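Local coordinates for protein endoglucanase (Komagataeibacter sucrofermentans, PDB 6VC5) that probably hydrolyses internal beta-1,4-glucosidic linkages of cellulose and related beta-glucans, as a member of glycoside hydrolase family 8, at residues 41-46 and 102-107; 96-101 and 115-120. All coordinates share one frame; numbering follows the deposited sequence.

Contact 1 (41-46 and 102-107)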
ATOM      1  N   LEU A  41      -1.245 -11.519   0.348  1.00 11.64           N
ATOM      2  CA  LEU A  41      -2.035 -11.029   1.477  1.00  9.60           C
ATOM      3  C   LEU A  41      -3.472 -11.542   1.413  1.00  8.79           C
ATOM      4  O   LEU A  41      -4.045 -11.954   2.434  1.00  8.84           O
ATOM      5  CB  LEU A  41      -2.010  -9.498   1.498  1.00  9.95           C
ATOM      6  CG  LEU A  41      -2.573  -8.829   2.759  1.00 10.35           C
ATOM      7  CD1 LEU A  41      -1.572  -8.974   3.897  1.00 10.83           C
ATOM      8  CD2 LEU A  41      -2.887  -7.362   2.497  1.00 13.14           C
ATOM      9  N   PHE A  42      -4.091 -11.478   0.225  1.00  6.85           N
ATOM     10  CA  PHE A  42      -5.485 -11.898   0.093  1.00  6.60           C
ATOM     11  C   PHE A  42      -5.639 -13.404   0.297  1.00  7.38           C
ATOM     12  O   PHE A  42      -6.603 -13.856   0.928  1.00  9.28           O
ATOM     13  CB  PHE A  42      -6.047 -11.507  -1.278  1.00  8.78           C
ATOM     14  CG  PHE A  42      -5.971 -10.030  -1.612  1.00  7.65           C
ATOM     15  CD1 PHE A  42      -5.773  -9.067  -0.640  1.00 10.06           C
ATOM     16  CD2 PHE A  42      -6.105  -9.624  -2.932  1.00  9.15           C
ATOM     17  CE1 PHE A  42      -5.704  -7.705  -0.978  1.00 10.25           C
ATOM     18  CE2 PHE A  42      -6.039  -8.281  -3.274  1.00 10.86           C
ATOM     19  CZ  PHE A  42      -5.829  -7.323  -2.289  1.00 10.38           C
ATOM     20  N   SER A  43      -4.713 -14.201  -0.253  1.00  7.70           N
ATOM     21  CA  SER A  43      -4.777 -15.648  -0.078  1.00  8.30           C
ATOM     22  C   SER A  43      -4.515 -16.054   1.368  1.00  9.10           C
ATOM     23  O   SER A  43      -5.142 -16.993   1.869  1.00 10.22           O
ATOM     24  CB  SER A  43      -3.839 -16.362  -1.061  1.00  8.17           C
ATOM     25  OG  SER A  43      -2.486 -16.043  -0.833  1.00 10.49           O
ATOM     26  N   ALA A  44      -3.610 -15.354   2.060  1.00  9.21           N
ATOM     27  CA  ALA A  44      -3.412 -15.627   3.487  1.00  9.90           C
ATOM     28  C   ALA A  44      -4.668 -15.302   4.291  1.00 10.56           C
ATOM     29  O   ALA A  44      -5.087 -16.084   5.152  1.00 12.13           O
ATOM     30  CB  ALA A  44      -2.221 -14.825   4.012  1.00 10.39           C
ATOM     31  N   ALA A  45      -5.274 -14.136   4.036  1.00 10.07           N
ATOM     32  CA  ALA A  45      -6.495 -13.751   4.745  1.00 10.81           C
ATOM     33  C   ALA A  45      -7.640 -14.719   4.457  1.00 11.75           C
ATOM     34  O   ALA A  45      -8.436 -15.039   5.349  1.00 13.97           O
ATOM     35  CB  ALA A  45      -6.892 -12.328   4.349  1.00 12.06           C
ATOM     36  N   ALA A  46      -7.750 -15.184   3.213  1.00 11.43           N
ATOM     37  CA  ALA A  46      -8.811 -16.097   2.808  1.00 12.90           C
ATOM     38  C   ALA A  46      -8.548 -17.548   3.197  1.00 13.75           C
ATOM     39  O   ALA A  46      -9.471 -18.365   3.126  1.00 15.56           O
ATOM     40  CB  ALA A  46      -8.998 -16.016   1.293  1.00 14.89           C
ATOM     41  N   TRP A 102       1.430 -13.130   8.345  1.00  6.59           N
ATOM     42  CA  TRP A 102       0.115 -13.725   8.552  1.00  7.53           C
ATOM     43  C   TRP A 102       0.108 -15.209   8.210  1.00  8.75           C
ATOM     44  O   TRP A 102      -0.458 -16.022   8.952  1.00  8.21           O
ATOM     45  CB  TRP A 102      -0.903 -13.009   7.680  1.00  7.56           C
ATOM     46  CG  TRP A 102      -1.311 -11.693   8.183  1.00  8.58           C
ATOM     47  CD1 TRP A 102      -0.871 -11.059   9.310  1.00  9.23           C
ATOM     48  CD2 TRP A 102      -2.308 -10.848   7.605  1.00  9.60           C
ATOM     49  NE1 TRP A 102      -1.524  -9.849   9.452  1.00  9.52           N
ATOM     50  CE2 TRP A 102      -2.402  -9.698   8.412  1.00 10.35           C
ATOM     51  CE3 TRP A 102      -3.115 -10.946   6.465  1.00  9.94           C
ATOM     52  CZ2 TRP A 102      -3.293  -8.658   8.129  1.00 11.90           C
ATOM     53  CZ3 TRP A 102      -3.990  -9.905   6.177  1.00 11.25           C
ATOM     54  CH2 TRP A 102      -4.070  -8.782   7.010  1.00 11.52           C
ATOM     55  N   ALA A 103       0.711 -15.579   7.084  1.00  8.12           N
ATOM     56  CA  ALA A 103       0.752 -16.982   6.677  1.00  8.38           C
ATOM     57  C   ALA A 103       1.538 -17.819   7.673  1.00  8.78           C
ATOM     58  O   ALA A 103       1.159 -18.958   7.975  1.00 10.25           O
ATOM     59  CB  ALA A 103       1.375 -17.085   5.285  1.00  7.58           C
ATOM     60  N   GLY A 104       2.648 -17.288   8.175  1.00  8.71           N
ATOM     61  CA  GLY A 104       3.451 -18.048   9.119  1.00  8.30           C
ATOM     62  C   GLY A 104       2.724 -18.261  10.427  1.00 10.23           C
ATOM     63  O   GLY A 104       2.857 -19.317  11.055  1.00 11.98           O
ATOM     64  N   LYS A 105       1.916 -17.287  10.832  1.00 10.57           N
ATOM     65  CA  LYS A 105       1.150 -17.429  12.062  1.00 11.52           C
ATOM     66  C   LYS A 105      -0.009 -18.404  11.877  1.00 11.71           C
ATOM     67  O   LYS A 105      -0.176 -19.342  12.667  1.00 14.01           O
ATOM     68  CB  LYS A 105       0.685 -16.045  12.520  1.00 13.86           C
ATOM     69  CG  LYS A 105       1.823 -15.277  13.181  1.00 16.85           C
ATOM     70  CD  LYS A 105       1.555 -13.794  13.375  1.00 19.92           C
ATOM     71  CE  LYS A 105       2.665 -13.185  14.230  1.00 24.23           C
ATOM     72  NZ  LYS A 105       2.476 -11.735  14.510  1.00 27.24           N
ATOM     73  N   ARG A 106      -0.789 -18.237  10.810  1.00 12.09           N
ATOM     74  CA  ARG A 106      -1.996 -19.043  10.658  1.00 14.31           C
ATOM     75  C   ARG A 106      -1.692 -20.499  10.314  1.00 13.79           C
ATOM     76  O   ARG A 106      -2.444 -21.397  10.715  1.00 15.10           O
ATOM     77  CB  ARG A 106      -2.912 -18.407   9.617  1.00 17.52           C
ATOM     78  CG  ARG A 106      -2.970 -19.144   8.312  1.00 20.55           C
ATOM     79  CD  ARG A 106      -4.379 -19.612   8.056  1.00 22.37           C
ATOM     80  NE  ARG A 106      -5.150 -18.517   7.504  1.00 21.52           N
ATOM     81  CZ  ARG A 106      -6.474 -18.449   7.478  1.00 18.87           C
ATOM     82  NH1 ARG A 106      -7.054 -17.381   6.952  1.00 19.83           N
ATOM     83  NH2 ARG A 106      -7.219 -19.434   7.960  1.00 21.64           N
ATOM     84  N   TRP A 107      -0.602 -20.763   9.594  1.00 13.53           N
ATOM     85  CA  TRP A 107      -0.253 -22.121   9.193  1.00 13.13           C
ATOM     86  C   TRP A 107       0.919 -22.685   9.986  1.00 13.95           C
ATOM     87  O   TRP A 107       1.395 -23.783   9.675  1.00 15.56           O
ATOM     88  CB  TRP A 107      -0.020 -22.209   7.678  1.00 13.99           C
ATOM     89  CG  TRP A 107      -1.280 -21.916   6.875  1.00 14.41           C
ATOM     90  CD1 TRP A 107      -2.513 -22.484   7.045  1.00 16.51           C
ATOM     91  CD2 TRP A 107      -1.416 -20.983   5.790  1.00 13.89           C
ATOM     92  NE1 TRP A 107      -3.405 -21.962   6.132  1.00 17.01           N
ATOM     93  CE2 TRP A 107      -2.754 -21.043   5.350  1.00 15.83           C
ATOM     94  CE3 TRP A 107      -0.529 -20.111   5.142  1.00 15.12           C
ATOM     95  CZ2 TRP A 107      -3.235 -20.251   4.301  1.00 15.97           C
ATOM     96  CZ3 TRP A 107      -1.005 -19.332   4.102  1.00 15.67           C
ATOM     97  CH2 TRP A 107      -2.346 -19.409   3.690  1.00 15.31           C
TER
HETATM   98  O   HOH W   1      -9.746 -17.214   6.691  1.00 38.29           O
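Trp102 and Leu41 join two helices, 33-46 and 90-106, of the (alpha/alpha)6 barrel expected for glycoside hydrolase family 8. Their axes run nearly parallel, 21° apart and 9.5 Å at closest approach, and helix 49-62 lies between them in sequence. Leu41 lays CD1 over one face of the indole, 3.9 Å from the centroid of the Trp102 six-membered ring and nearest CZ3. With CG anti to the backbone N (chi1 -169°), Leu41 brings its CD1 branch over this ring. Ala45 CB approaches Trp102 CZ3 obliquely at 4.2 Å, and Phe320 and Ile311 also pack on the indole. One residue on, Ala103 sits at the closest backbone approach, facing Ala44 with CB to CB 4.4 Å; Phe52 of helix 49-62 touches both alanines. Arg106 reaches the last turn of helix 33-46, where NH1 donates to Ala44 O at 3.0 Å in the carbonyl plane and NE adds a weak bond to the same oxygen. NH1 also donates a hydrogen bond to a water, 2.7 Å away, that in turn donates to Ala45 O, so direct and water-mediated bonds hold two successive carbonyls. This places a positive group where the helix dipole would favour it. A leucine in place of Arg106 would probably leave Ala44 O without this donor and the bridging water without one of its anchors. Trp107 follows the helix; Arg106 CG lies over one face of its indole, and Trp107 CH2 ends 3.9 Å from Ala44 CA, with Ser43 O at the ring edge.

Contact 2 (96-101 and 115-120)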
ATOM      1  N   ILE A  96       4.351  -7.853   1.025  1.00  5.24           N
ATOM      2  CA  ILE A  96       4.849  -9.225   1.016  1.00  4.51           C
ATOM      3  C   ILE A  96       5.224  -9.660   2.433  1.00  5.43           C
ATOM      4  O   ILE A  96       4.880 -10.762   2.877  1.00  6.17           O
ATOM      5  CB  ILE A  96       6.024  -9.342   0.027  1.00  5.13           C
ATOM      6  CG1 ILE A  96       5.521  -9.180  -1.412  1.00  6.77           C
ATOM      7  CG2 ILE A  96       6.741 -10.663   0.209  1.00  4.78           C
ATOM      8  CD1 ILE A  96       6.640  -9.004  -2.448  1.00  9.19           C
ATOM      9  N   ALA A  97       5.934  -8.799   3.171  1.00  5.91           N
ATOM     10  CA  ALA A  97       6.329  -9.142   4.533  1.00  6.04           C
ATOM     11  C   ALA A  97       5.118  -9.359   5.441  1.00  5.56           C
ATOM     12  O   ALA A  97       5.084 -10.319   6.219  1.00  6.01           O
ATOM     13  CB  ALA A  97       7.239  -8.055   5.105  1.00  6.77           C
ATOM     14  N   LEU A  98       4.114  -8.480   5.356  1.00  6.10           N
ATOM     15  CA  LEU A  98       2.911  -8.666   6.169  1.00  6.79           C
ATOM     16  C   LEU A  98       2.216  -9.979   5.834  1.00  6.39           C
ATOM     17  O   LEU A  98       1.805 -10.720   6.736  1.00  6.67           O
ATOM     18  CB  LEU A  98       1.949  -7.494   5.976  1.00  7.55           C
ATOM     19  CG  LEU A  98       0.614  -7.602   6.719  1.00  7.45           C
ATOM     20  CD1 LEU A  98       0.815  -7.668   8.214  1.00  8.09           C
ATOM     21  CD2 LEU A  98      -0.220  -6.389   6.355  1.00  8.60           C
ATOM     22  N   ALA A  99       2.122 -10.303   4.538  1.00  5.18           N
ATOM     23  CA  ALA A  99       1.477 -11.552   4.131  1.00  5.73           C
ATOM     24  C   ALA A  99       2.225 -12.772   4.665  1.00  6.01           C
ATOM     25  O   ALA A  99       1.606 -13.755   5.098  1.00  6.14           O
ATOM     26  CB  ALA A  99       1.400 -11.605   2.605  1.00  5.50           C
ATOM     27  N   LEU A 100       3.564 -12.739   4.610  1.00  6.41           N
ATOM     28  CA  LEU A 100       4.361 -13.835   5.167  1.00  5.30           C
ATOM     29  C   LEU A 100       4.172 -13.968   6.673  1.00  7.45           C
ATOM     30  O   LEU A 100       4.115 -15.089   7.196  1.00  8.07           O
ATOM     31  CB  LEU A 100       5.842 -13.627   4.836  1.00  4.57           C
ATOM     32  CG  LEU A 100       6.169 -13.985   3.394  1.00  6.73           C
ATOM     33  CD1 LEU A 100       7.445 -13.313   2.953  1.00  7.69           C
ATOM     34  CD2 LEU A 100       6.274 -15.493   3.227  1.00  6.81           C
ATOM     35  N   ALA A 101       4.085 -12.842   7.382  1.00  6.68           N
ATOM     36  CA  ALA A 101       3.815 -12.887   8.814  1.00  7.03           C
ATOM     37  C   ALA A 101       2.465 -13.534   9.087  1.00  7.62           C
ATOM     38  O   ALA A 101       2.342 -14.393   9.962  1.00  9.79           O
ATOM     39  CB  ALA A 101       3.865 -11.477   9.400  1.00  8.46           C
ATOM     40  N   ASP A 115      11.175 -15.416   6.829  1.00  9.97           N
ATOM     41  CA  ASP A 115      11.158 -14.665   5.574  1.00  9.99           C
ATOM     42  C   ASP A 115      10.677 -13.236   5.803  1.00  8.72           C
ATOM     43  O   ASP A 115      11.258 -12.273   5.273  1.00  8.47           O
ATOM     44  CB  ASP A 115      10.243 -15.352   4.552  1.00 13.01           C
ATOM     45  CG  ASP A 115      10.758 -16.710   4.090  1.00 17.89           C
ATOM     46  OD1 ASP A 115      11.989 -16.927   4.102  1.00 19.93           O
ATOM     47  OD2 ASP A 115       9.918 -17.556   3.683  1.00 19.50           O
ATOM     48  N   ALA A 116       9.604 -13.079   6.586  1.00  8.11           N
ATOM     49  CA  ALA A 116       9.076 -11.751   6.876  1.00  8.11           C
ATOM     50  C   ALA A 116      10.097 -10.911   7.633  1.00  7.85           C
ATOM     51  O   ALA A 116      10.327  -9.743   7.291  1.00  7.94           O
ATOM     52  CB  ALA A 116       7.774 -11.870   7.669  1.00  7.57           C
ATOM     53  N   MET A 117      10.742 -11.505   8.640  1.00  8.37           N
ATOM     54  CA  MET A 117      11.723 -10.773   9.440  1.00  9.22           C
ATOM     55  C   MET A 117      12.931 -10.352   8.609  1.00  8.25           C
ATOM     56  O   MET A 117      13.472  -9.255   8.814  1.00  9.49           O
ATOM     57  CB  MET A 117      12.130 -11.610  10.651  1.00 12.75           C
ATOM     58  CG  MET A 117      10.988 -11.761  11.635  1.00 13.87           C
ATOM     59  SD  MET A 117      11.401 -12.501  13.229  1.00 14.64           S
ATOM     60  CE  MET A 117      11.916 -14.099  12.692  1.00 15.67           C
ATOM     61  N   ASN A 118      13.345 -11.181   7.649  1.00  7.68           N
ATOM     62  CA  ASN A 118      14.435 -10.785   6.755  1.00  9.41           C
ATOM     63  C   ASN A 118      14.062  -9.557   5.929  1.00  9.31           C
ATOM     64  O   ASN A 118      14.872  -8.633   5.785  1.00  9.17           O
ATOM     65  CB  ASN A 118      14.820 -11.941   5.838  1.00 11.26           C
ATOM     66  CG  ASN A 118      15.548 -13.047   6.577  1.00 15.01           C
ATOM     67  OD1 ASN A 118      16.055 -12.839   7.679  1.00 17.43           O
ATOM     68  ND2 ASN A 118      15.593 -14.230   5.979  1.00 17.49           N
ATOM     69  N   ILE A 119      12.838  -9.525   5.385  1.00  7.55           N
ATOM     70  CA  ILE A 119      12.394  -8.355   4.625  1.00  6.56           C
ATOM     71  C   ILE A 119      12.332  -7.128   5.523  1.00  6.92           C
ATOM     72  O   ILE A 119      12.807  -6.043   5.159  1.00  8.05           O
ATOM     73  CB  ILE A 119      11.034  -8.624   3.958  1.00  5.85           C
ATOM     74  CG1 ILE A 119      11.135  -9.804   2.987  1.00  6.45           C
ATOM     75  CG2 ILE A 119      10.532  -7.373   3.233  1.00  7.16           C
ATOM     76  CD1 ILE A 119       9.784 -10.420   2.632  1.00  8.77           C
ATOM     77  N   TYR A 120      11.690  -7.264   6.688  1.00  7.00           N
ATOM     78  CA  TYR A 120      11.535  -6.108   7.572  1.00  7.64           C
ATOM     79  C   TYR A 120      12.891  -5.559   7.980  1.00  7.89           C
ATOM     80  O   TYR A 120      13.087  -4.337   8.026  1.00  8.74           O
ATOM     81  CB  TYR A 120      10.737  -6.493   8.820  1.00  8.18           C
ATOM     82  CG  TYR A 120       9.240  -6.615   8.621  1.00  7.76           C
ATOM     83  CD1 TYR A 120       8.507  -5.622   7.981  1.00  8.49           C
ATOM     84  CD2 TYR A 120       8.552  -7.711   9.132  1.00  7.72           C
ATOM     85  CE1 TYR A 120       7.126  -5.729   7.821  1.00  7.81           C
ATOM     86  CE2 TYR A 120       7.175  -7.832   8.987  1.00  8.20           C
ATOM     87  CZ  TYR A 120       6.466  -6.844   8.337  1.00  8.34           C
ATOM     88  OH  TYR A 120       5.104  -6.961   8.193  1.00  9.25           O
TER
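The Tyr120 ring carries Ala97 on one face: the methyl CB stands 3.7 Å from the ring centroid and 18° off its normal, displaced toward CZ and CE1, a CH-pi contact. Tyr120 CG is anti to its own carbonyl carbon (chi1 -77°), and from there the ring extends across the other helix until its hydroxyl comes beside the backbone of Leu98. The angle there is too poor for a bond to Leu98 N; the hydroxyl is hydrogen-bonded instead to Ser161 OG of helix 159-169, whose Gln164 and Ala165 also touch the tyrosine. The carboxylate of Asp115 points elsewhere, with OD2 in a weak bond to Trp56 NE1, and Asp115 meets the opposing helix through CB, which lies 3.8 Å from Leu100 CD1.

Helices 90-106 and 110-126 form an antiparallel alpha-alpha hairpin, with axes 154° apart and only 8.3 Å at their closest. Alanines permit this: Ala97 and Ala116 bring their CA atoms to 4.5 Å, and Ala116 CB presses to 3.4 Å from Ala97 O, a carbonyl already accepting from Ala101 N within its own helix. Ala116 CB also meets the CB atoms of Leu100 and Ala101. Beyond the alanines, Ile119 divides its branches. CG2 packs on Ala97 CB at 3.8 Å, while CD1 touches both Leu100 CD1, at 3.7 Å, and Ile96 CG2, the side chains crossing at about a right angle in each case. Phe71 and Trp56 extend this apolar patch around Ile96. Cohesion between these segments therefore rests on close apolar packing and the CH-pi contact, while the Tyr120 hydroxyl, and more weakly the Asp115 carboxylate, link the hairpin to helices 159-169 and 49-62.

Overall arrangement
Helix 90-106 is common to both contacts, whose centres lie about 11 Å apart. Its 96-101 part pairs with helix 110-126, the next in sequence, and its C-terminal end with helix 33-46, earlier in the chain. Along the chain the segments alternate: 41-46, 96-101, 102-107, 115-120. Contact 1 joins nearly parallel helices, partly buried and somewhat farther from the chain centre (about 17 Å against 14 Å, between centres); contact 2 is a buried antiparallel hairpin. They touch directly, Leu41 CD1 lying 3.8 Å from Leu98 CD2 and Leu41 N 3.5 Å from Ala99 CB. Helix 90-106 is thereby held both to helix 110-126 and to helix 33-46, consistent with the helical barrel of family 8.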